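Local coordinates for protein ribokinase (Staphylococcus aureus, PDB 3RY7) that phosphorylates D-ribose at O-5 with ATP and magnesium, giving the ribose 5-phosphate used for nucleotide, histidine and tryptophan synthesis or by the pentose phosphate pathway, at residues A[6-11]-A[117-122]; A[71-76]-A[86-91]; A[196-199]-A[203-206]. All blocks are in the same frame, centred on the assembly; numbering follows the deposited sequence.

Interaction 1: residues A[6-11]-A[117-122]; sequences VILGST and MTMTPE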
loop_
_atom_site.group_PDB
_atom_site.type_symbol
_atom_site.label_atom_id
_atom_site.label_comp_id
_atom_site.label_asym_id
_atom_site.label_seq_id
_atom_site.Cartn_x
_atom_site.Cartn_y
_atom_site.Cartn_z
ATOM N N VAL A 6 20.119 11.978 16.377
ATOM C CA VAL A 6 21.107 11.419 15.466
ATOM C C VAL A 6 20.902 9.933 15.452
ATOM O O VAL A 6 20.848 9.302 16.507
ATOM C CB VAL A 6 22.570 11.700 15.920
ATOM C CG1 VAL A 6 23.553 10.893 15.088
ATOM C CG2 VAL A 6 22.889 13.186 15.829
ATOM N N ILE A 7 20.759 9.373 14.258
ATOM C CA ILE A 7 20.738 7.925 14.095
ATOM C C ILE A 7 22.101 7.467 13.588
ATOM O O ILE A 7 22.649 8.028 12.652
ATOM C CB ILE A 7 19.620 7.468 13.115
ATOM C CG1 ILE A 7 18.268 8.058 13.529
ATOM C CG2 ILE A 7 19.532 5.968 13.055
ATOM C CD1 ILE A 7 17.736 7.551 14.889
ATOM N N LEU A 8 22.630 6.449 14.208
ATOM C CA LEU A 8 23.801 5.799 13.736
ATOM C C LEU A 8 23.433 4.416 13.326
ATOM O O LEU A 8 23.023 3.648 14.134
ATOM C CB LEU A 8 24.853 5.751 14.810
ATOM C CG LEU A 8 26.164 5.129 14.385
ATOM C CD1 LEU A 8 26.927 6.009 13.499
ATOM C CD2 LEU A 8 26.943 4.695 15.538
ATOM N N GLY A 9 23.562 4.111 12.051
ATOM C CA GLY A 9 23.184 2.780 11.625
ATOM C C GLY A 9 23.254 2.479 10.143
ATOM O O GLY A 9 23.906 3.185 9.367
ATOM N N SER A 10 22.570 1.404 9.765
ATOM C CA SER A 10 22.739 0.786 8.462
ATOM C C SER A 10 21.808 1.344 7.388
ATOM O O SER A 10 20.672 1.745 7.661
ATOM C CB SER A 10 22.482 -0.709 8.594
ATOM O OG SER A 10 21.152 -0.939 9.049
ATOM N N THR A 11 22.302 1.350 6.162
ATOM C CA THR A 11 21.454 1.539 4.989
ATOM C C THR A 11 21.619 0.317 4.108
ATOM O O THR A 11 22.752 -0.082 3.801
ATOM C CB THR A 11 21.840 2.798 4.201
ATOM O OG1 THR A 11 21.600 3.955 5.008
ATOM C CG2 THR A 11 20.997 2.905 2.914
ATOM N N MET A 117 29.171 -2.531 7.638
ATOM C CA MET A 117 30.076 -3.209 8.560
ATOM C C MET A 117 31.546 -2.813 8.375
ATOM O O MET A 117 32.442 -3.439 8.943
ATOM C CB MET A 117 29.882 -4.723 8.478
ATOM C CG MET A 117 28.483 -5.152 8.959
ATOM S SD MET A 117 28.192 -4.635 10.674
ATOM C CE MET A 117 29.274 -5.751 11.541
ATOM N N THR A 118 31.797 -1.769 7.590
ATOM C CA THR A 118 33.143 -1.195 7.566
ATOM C C THR A 118 33.200 0.128 8.351
ATOM O O THR A 118 34.234 0.800 8.367
ATOM C CB THR A 118 33.629 -0.943 6.126
ATOM O OG1 THR A 118 32.916 0.170 5.568
ATOM C CG2 THR A 118 33.436 -2.210 5.253
ATOM N N MET A 119 32.091 0.516 8.988
ATOM C CA MET A 119 32.069 1.801 9.674
ATOM C C MET A 119 32.985 1.709 10.880
ATOM O O MET A 119 32.891 0.749 11.634
ATOM C CB MET A 119 30.665 2.191 10.112
ATOM C CG MET A 119 30.617 3.606 10.619
ATOM S SD MET A 119 29.036 4.109 11.321
ATOM C CE MET A 119 28.046 4.345 9.844
ATOM N N THR A 120 33.875 2.693 11.032
ATOM C CA THR A 120 34.894 2.683 12.097
ATOM C C THR A 120 34.701 3.837 13.085
ATOM O O THR A 120 33.969 4.801 12.812
ATOM C CB THR A 120 36.318 2.878 11.527
ATOM O OG1 THR A 120 36.396 4.170 10.923
ATOM C CG2 THR A 120 36.673 1.814 10.506
ATOM N N PRO A 121 35.383 3.766 14.237
ATOM C CA PRO A 121 35.315 4.903 15.170
ATOM C C PRO A 121 35.729 6.216 14.507
ATOM O O PRO A 121 35.145 7.264 14.796
ATOM C CB PRO A 121 36.297 4.509 16.266
ATOM C CG PRO A 121 36.213 3.017 16.288
ATOM C CD PRO A 121 35.985 2.576 14.856
ATOM N N GLU A 122 36.701 6.152 13.610
ATOM C CA GLU A 122 37.080 7.352 12.910
ATOM C C GLU A 122 36.030 7.920 12.009
ATOM O O GLU A 122 35.910 9.085 11.940
ATOM C CB GLU A 122 38.446 7.277 12.237
ATOM C CG GLU A 122 38.927 5.948 11.911
ATOM C CD GLU A 122 39.242 5.114 13.085
ATOM O OE1 GLU A 122 40.117 5.490 13.842
ATOM O OE2 GLU A 122 38.645 4.065 13.244
#

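Interaction 2: residues A[71-76]-A[86-91]; sequences FILEDF and IIKTAE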
loop_
_atom_site.group_PDB
_atom_site.type_symbol
_atom_site.label_atom_id
_atom_site.label_comp_id
_atom_site.label_asym_id
_atom_site.label_seq_id
_atom_site.Cartn_x
_atom_site.Cartn_y
_atom_site.Cartn_z
ATOM N N PHE A 71 18.830 6.125 -4.651
ATOM C CA PHE A 71 17.410 6.441 -4.584
ATOM C C PHE A 71 16.989 6.628 -3.137
ATOM O O PHE A 71 16.107 7.436 -2.837
ATOM C CB PHE A 71 16.545 5.400 -5.296
ATOM C CG PHE A 71 16.461 4.080 -4.591
ATOM C CD1 PHE A 71 17.411 3.095 -4.816
ATOM C CD2 PHE A 71 15.410 3.809 -3.730
ATOM C CE1 PHE A 71 17.328 1.868 -4.182
ATOM C CE2 PHE A 71 15.318 2.588 -3.092
ATOM C CZ PHE A 71 16.280 1.613 -3.314
ATOM N N ILE A 72 17.637 5.893 -2.243
ATOM C CA ILE A 72 17.406 6.060 -0.816
ATOM C C ILE A 72 17.858 7.437 -0.355
ATOM O O ILE A 72 17.158 8.102 0.380
ATOM C CB ILE A 72 18.128 4.974 0.007
ATOM C CG1 ILE A 72 17.793 3.583 -0.544
ATOM C CG2 ILE A 72 17.762 5.102 1.484
ATOM C CD1 ILE A 72 18.547 2.425 0.154
ATOM N N LEU A 73 19.030 7.872 -0.804
ATOM C CA LEU A 73 19.526 9.189 -0.424
ATOM C C LEU A 73 18.519 10.269 -0.804
ATOM O O LEU A 73 18.329 11.250 -0.077
ATOM C CB LEU A 73 20.882 9.471 -1.069
ATOM C CG LEU A 73 21.999 8.460 -0.773
ATOM C CD1 LEU A 73 23.303 8.820 -1.488
ATOM C CD2 LEU A 73 22.229 8.332 0.716
ATOM N N GLU A 74 17.869 10.092 -1.948
ATOM C CA GLU A 74 16.828 11.028 -2.351
ATOM C C GLU A 74 15.666 11.017 -1.356
ATOM O O GLU A 74 15.114 12.061 -1.007
ATOM C CB GLU A 74 16.337 10.718 -3.766
ATOM C CG GLU A 74 16.721 11.784 -4.776
ATOM C CD GLU A 74 16.213 13.175 -4.392
ATOM O OE1 GLU A 74 14.977 13.359 -4.227
ATOM O OE2 GLU A 74 17.060 14.091 -4.271
ATOM N N ASP A 75 15.291 9.830 -0.896
ATOM C CA ASP A 75 14.230 9.731 0.097
ATOM C C ASP A 75 14.643 10.405 1.402
ATOM O O ASP A 75 13.819 11.049 2.060
ATOM C CB ASP A 75 13.815 8.275 0.315
ATOM C CG ASP A 75 13.068 7.704 -0.878
ATOM O OD1 ASP A 75 12.320 8.469 -1.520
ATOM O OD2 ASP A 75 13.239 6.502 -1.181
ATOM N N PHE A 76 15.921 10.281 1.760
ATOM C CA PHE A 76 16.424 10.945 2.956
ATOM C C PHE A 76 16.207 12.450 2.813
ATOM O O PHE A 76 15.705 13.112 3.732
ATOM C CB PHE A 76 17.912 10.651 3.196
ATOM C CG PHE A 76 18.204 9.225 3.612
ATOM C CD1 PHE A 76 17.207 8.415 4.132
ATOM C CD2 PHE A 76 19.486 8.707 3.506
ATOM C CE1 PHE A 76 17.483 7.114 4.521
ATOM C CE2 PHE A 76 19.773 7.402 3.900
ATOM C CZ PHE A 76 18.772 6.606 4.410
ATOM N N ILE A 86 26.891 11.328 5.933
ATOM C CA ILE A 86 26.889 10.031 5.265
ATOM C C ILE A 86 28.231 9.769 4.579
ATOM O O ILE A 86 28.768 10.631 3.880
ATOM C CB ILE A 86 25.768 9.924 4.230
ATOM C CG1 ILE A 86 24.413 9.984 4.928
ATOM C CG2 ILE A 86 25.911 8.632 3.423
ATOM C CD1 ILE A 86 23.253 9.962 3.970
ATOM N N ILE A 87 28.760 8.572 4.787
ATOM C CA ILE A 87 30.072 8.183 4.299
ATOM C C ILE A 87 29.948 7.239 3.106
ATOM O O ILE A 87 29.099 6.351 3.113
ATOM C CB ILE A 87 30.838 7.444 5.414
ATOM C CG1 ILE A 87 30.971 8.336 6.644
ATOM C CG2 ILE A 87 32.215 6.984 4.933
ATOM C CD1 ILE A 87 30.639 7.608 7.926
ATOM N N LYS A 88 30.788 7.430 2.088
ATOM C CA LYS A 88 30.849 6.499 0.949
ATOM C C LYS A 88 32.218 5.881 0.882
ATOM O O LYS A 88 33.224 6.572 1.026
ATOM C CB LYS A 88 30.548 7.191 -0.377
ATOM C CG LYS A 88 29.188 7.845 -0.430
ATOM C CD LYS A 88 28.807 8.238 -1.854
ATOM C CE LYS A 88 27.594 9.165 -1.874
ATOM N NZ LYS A 88 27.175 9.529 -3.272
ATOM N N THR A 89 32.259 4.575 0.670
ATOM C CA THR A 89 33.519 3.864 0.648
ATOM C C THR A 89 33.574 2.910 -0.539
ATOM O O THR A 89 32.544 2.349 -0.947
ATOM C CB THR A 89 33.724 3.047 1.910
ATOM O OG1 THR A 89 35.008 2.431 1.849
ATOM C CG2 THR A 89 32.655 1.962 2.055
ATOM N N ALA A 90 34.779 2.741 -1.083
ATOM C CA ALA A 90 35.019 1.811 -2.184
ATOM C C ALA A 90 35.503 0.496 -1.607
ATOM O O ALA A 90 35.691 -0.469 -2.324
ATOM C CB ALA A 90 36.053 2.374 -3.143
ATOM N N GLU A 91 35.678 0.470 -0.293
ATOM C CA GLU A 91 36.106 -0.724 0.423
ATOM C C GLU A 91 35.110 -1.883 0.314
ATOM O O GLU A 91 35.483 -3.059 0.397
ATOM C CB GLU A 91 36.318 -0.373 1.899
ATOM C CG GLU A 91 36.565 -1.582 2.829
ATOM C CD GLU A 91 36.953 -1.164 4.255
ATOM O OE1 GLU A 91 37.293 -2.048 5.076
ATOM O OE2 GLU A 91 36.916 0.054 4.547
#

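Interaction 3: residues A[196-199]-A[203-206]; sequences IKVT and SMKD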
loop_
_atom_site.group_PDB
_atom_site.type_symbol
_atom_site.label_atom_id
_atom_site.label_comp_id
_atom_site.label_asym_id
_atom_site.label_seq_id
_atom_site.Cartn_x
_atom_site.Cartn_y
_atom_site.Cartn_z
ATOM N N ILE A 196 17.924 -14.643 30.500
ATOM C CA ILE A 196 16.591 -14.909 31.052
ATOM C C ILE A 196 15.481 -14.809 30.014
ATOM O O ILE A 196 15.235 -13.727 29.476
ATOM C CB ILE A 196 16.219 -13.901 32.149
ATOM C CG1 ILE A 196 17.264 -13.885 33.263
ATOM C CG2 ILE A 196 14.843 -14.226 32.704
ATOM C CD1 ILE A 196 17.098 -12.718 34.204
ATOM N N LYS A 197 14.790 -15.922 29.765
ATOM C CA LYS A 197 13.689 -15.950 28.799
ATOM C C LYS A 197 12.526 -15.039 29.187
ATOM O O LYS A 197 12.244 -14.834 30.370
ATOM C CB LYS A 197 13.181 -17.379 28.557
ATOM C CG LYS A 197 11.818 -17.433 27.855
ATOM C CD LYS A 197 11.831 -18.325 26.624
ATOM C CE LYS A 197 10.533 -18.176 25.842
ATOM N NZ LYS A 197 10.636 -18.741 24.472
ATOM N N VAL A 198 11.864 -14.487 28.176
ATOM C CA VAL A 198 10.726 -13.620 28.401
ATOM C C VAL A 198 9.451 -14.430 28.224
ATOM O O VAL A 198 9.173 -14.926 27.132
ATOM C CB VAL A 198 10.735 -12.415 27.445
ATOM C CG1 VAL A 198 9.505 -11.533 27.673
ATOM C CG2 VAL A 198 12.016 -11.612 27.626
ATOM N N THR A 199 8.697 -14.567 29.313
ATOM C CA THR A 199 7.449 -15.330 29.331
ATOM C C THR A 199 6.328 -14.621 30.090
ATOM O O THR A 199 5.427 -14.040 29.479
ATOM C CB THR A 199 7.653 -16.724 29.963
ATOM O OG1 THR A 199 8.214 -16.592 31.277
ATOM C CG2 THR A 199 8.605 -17.549 29.116
ATOM N N SER A 203 9.347 -12.546 34.498
ATOM C CA SER A 203 10.561 -12.684 33.695
ATOM C C SER A 203 10.955 -11.327 33.102
ATOM O O SER A 203 12.127 -11.049 32.878
ATOM C CB SER A 203 10.347 -13.707 32.577
ATOM O OG SER A 203 9.381 -13.237 31.651
ATOM N N MET A 204 9.957 -10.491 32.847
ATOM C CA MET A 204 10.188 -9.143 32.371
ATOM C C MET A 204 10.821 -8.306 33.475
ATOM O O MET A 204 11.786 -7.574 33.239
ATOM C CB MET A 204 8.876 -8.528 31.899
ATOM C CG MET A 204 8.105 -9.484 30.996
ATOM S SD MET A 204 6.724 -8.765 30.112
ATOM C CE MET A 204 5.875 -7.830 31.380
ATOM N N LYS A 205 10.313 -8.421 34.681
ATOM C CA LYS A 205 10.921 -7.794 35.821
ATOM C C LYS A 205 12.340 -8.289 35.976
ATOM O O LYS A 205 13.219 -7.527 36.216
ATOM C CB LYS A 205 10.171 -8.168 37.074
ATOM C CG LYS A 205 9.018 -7.319 37.412
ATOM C CD LYS A 205 8.313 -7.863 38.683
ATOM C CE LYS A 205 6.851 -7.421 38.808
ATOM N NZ LYS A 205 6.072 -8.272 39.744
ATOM N N ASP A 206 12.540 -9.582 35.859
ATOM C CA ASP A 206 13.876 -10.159 36.021
ATOM C C ASP A 206 14.859 -9.640 34.963
ATOM O O ASP A 206 16.023 -9.373 35.257
ATOM C CB ASP A 206 13.815 -11.689 35.975
ATOM C CG ASP A 206 13.027 -12.285 37.138
ATOM O OD1 ASP A 206 12.958 -11.641 38.214
ATOM O OD2 ASP A 206 12.479 -13.400 36.972
#

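Interaction 1: residues A[6-11]-A[117-122]
Gly9 and Met119 mark the nearest backbone approach of the two segments, and their CA atoms are still 9.1 Å apart. No hydrogen bond joins the two segments; they meet through the Met119 side chain, which touches Leu8 and the Gly9 carbonyl. In this ribokinase-fold (pfkB family) enzyme, residues 6-8 belong to strand 4-8 of the large sheet, held by backbone bonds to strands 56-64 and 136-140. The chain runs on through Gly9 in a nearly fully extended conformation (phi 176°). Residues 117-122 approach as a loop entering helix 121-125, with Thr120 in the N-cap position.

Met119 does the reaching. Its CB points toward the strand, and its chain runs out straight through the first two torsions, with CG anti to the backbone N, before bending at chi3 (-76°). Leu8 meets it with one branch: CD1 lies 3.6 Å from Met119 SD, in ordinary apolar contact, and 4.2 Å from Met119 CE. The two side chains cross obliquely, and the leucine touches the thioether end of the methionine rather than the whole of its chain. All three touching residues are buried, although only about 100 Å² is lost between the segments.

The chain after Leu8 runs beside the probable sugar site. Ser10 OG is hydrogen-bonded to Glu142 OE1, and Gly9 lies close to Gly43; both partners are probably substrate-binding residues. Gly9 O itself is hydrogen-bonded to Thr61 OG1. The bend at the end of Met119 brings its methyl group toward this same carbonyl, with CE 4.3 Å from Gly9 O.

Interaction 2: residues A[71-76]-A[86-91]
Phe76, whose ring meets Ile86, is set in its helix by a backbone bond from its N to Ile72 O, 2.9 Å long. That carbonyl oxygen also lies 3.6 Å above the plane of the Phe76 ring, toward the rim of one face. Across the contact nothing is hydrogen-bonded. The junction is apolar and gathers on a single methyl: Ile86 CD1 sits 3.8 Å from Leu73 CD2 and 4.0 Å from Phe76 CD2, arriving obliquely at the ring.

An extended isoleucine chain (chi2 177°) carries CD1 forward to these two helix residues, one turn apart. The contact closes the second half of a beta-alpha-beta unit, in which helix 70-78 links strand 56-64 to the parallel strand 87-89 at the margin of the large sheet. Phe76 also meets the ring of Phe59, the two planes at about 90°, and packs on Ile48 and on Ala44, a probable substrate-binding residue.

Lys88 stretches its nearly straight chain along the exposed flank, bringing NZ within 4.3 Å of Leu73 CD1 and near a bound glycerol. Farther along the segment, Thr89 OG1 accepts from Glu91 N (3.0 Å, 157°), forming an ST turn.

Interaction 3: residues A[196-199]-A[203-206]
Ser203 lies at the tight centre of this contact, its side chain directed at the loop 196-199. Thr199 N donates to Ser203 OG over 2.8 Å, and the N-H points almost straight at the oxygen (174°). The serine torsion (chi1 66°) places OG between its own backbone N and carbonyl carbon, where it is also hydrogen-bonded to Asn200 O. Two backbone groups therefore grip the hydroxyl and fix its rotation. Its CB also packs closely on the loop, 3.1 Å from Lys197 O. The bond ties a loop residue to the first turn of the helix that follows, and the CA atoms of Val198 and Ser203 lie 5.4 Å apart.

Beside the bond, packing is buried but less close. Val198 CG1 meets Met204 CG at 4.1 Å, the two side chains crossing at about a right angle.

Toward solvent the contact opens out. Thr199 OG1 comes no nearer than 3.6 Å to Ser203 OG and makes no hydrogen bond with it. Lys197 turns its CB away from the helix and is exposed, taking part chiefly through its carbonyl. At the other end, the partly exposed Ile196 lays CD1 against the backbone of Asp206, 3.7 Å from Asp206 O, and beside the aspartate CB; its apolar tip rests on the helix without a polar tie.

Outside the segments, Val198 N is hydrogen-bonded to Glu191 OE2, fastening the loop to the preceding helix 187-194. Val198 and Met204 both touch Leu223, a probable ATP-site residue. The loop and the first turns of helix 201-213 thus lie against helix 187-194 through Val198, and against Tyr229 of strand 228-231 in the large sheet and the loop carrying Leu223 through Met204.

In the fold
Interactions 1 and 2 form one neighbourhood, with centres 12 Å apart. Along the chain, interaction 2 is nested inside the span closed by interaction 1, and both reach the nine-stranded sheet, through strands 4-8 and 87-89, with strand 56-64 between them. They touch directly: Thr11 packs on Ile72 and Phe76, and Thr118 on Thr89 and Glu91. Interaction 3 follows later in the chain, its centre 31 Å from interaction 1 and 39 Å from interaction 2, across the chain's centre from the latter. The first two border residues that probably bind the sugar, whereas the third packs beside the probable ATP site, at separate regions of one kinase fold.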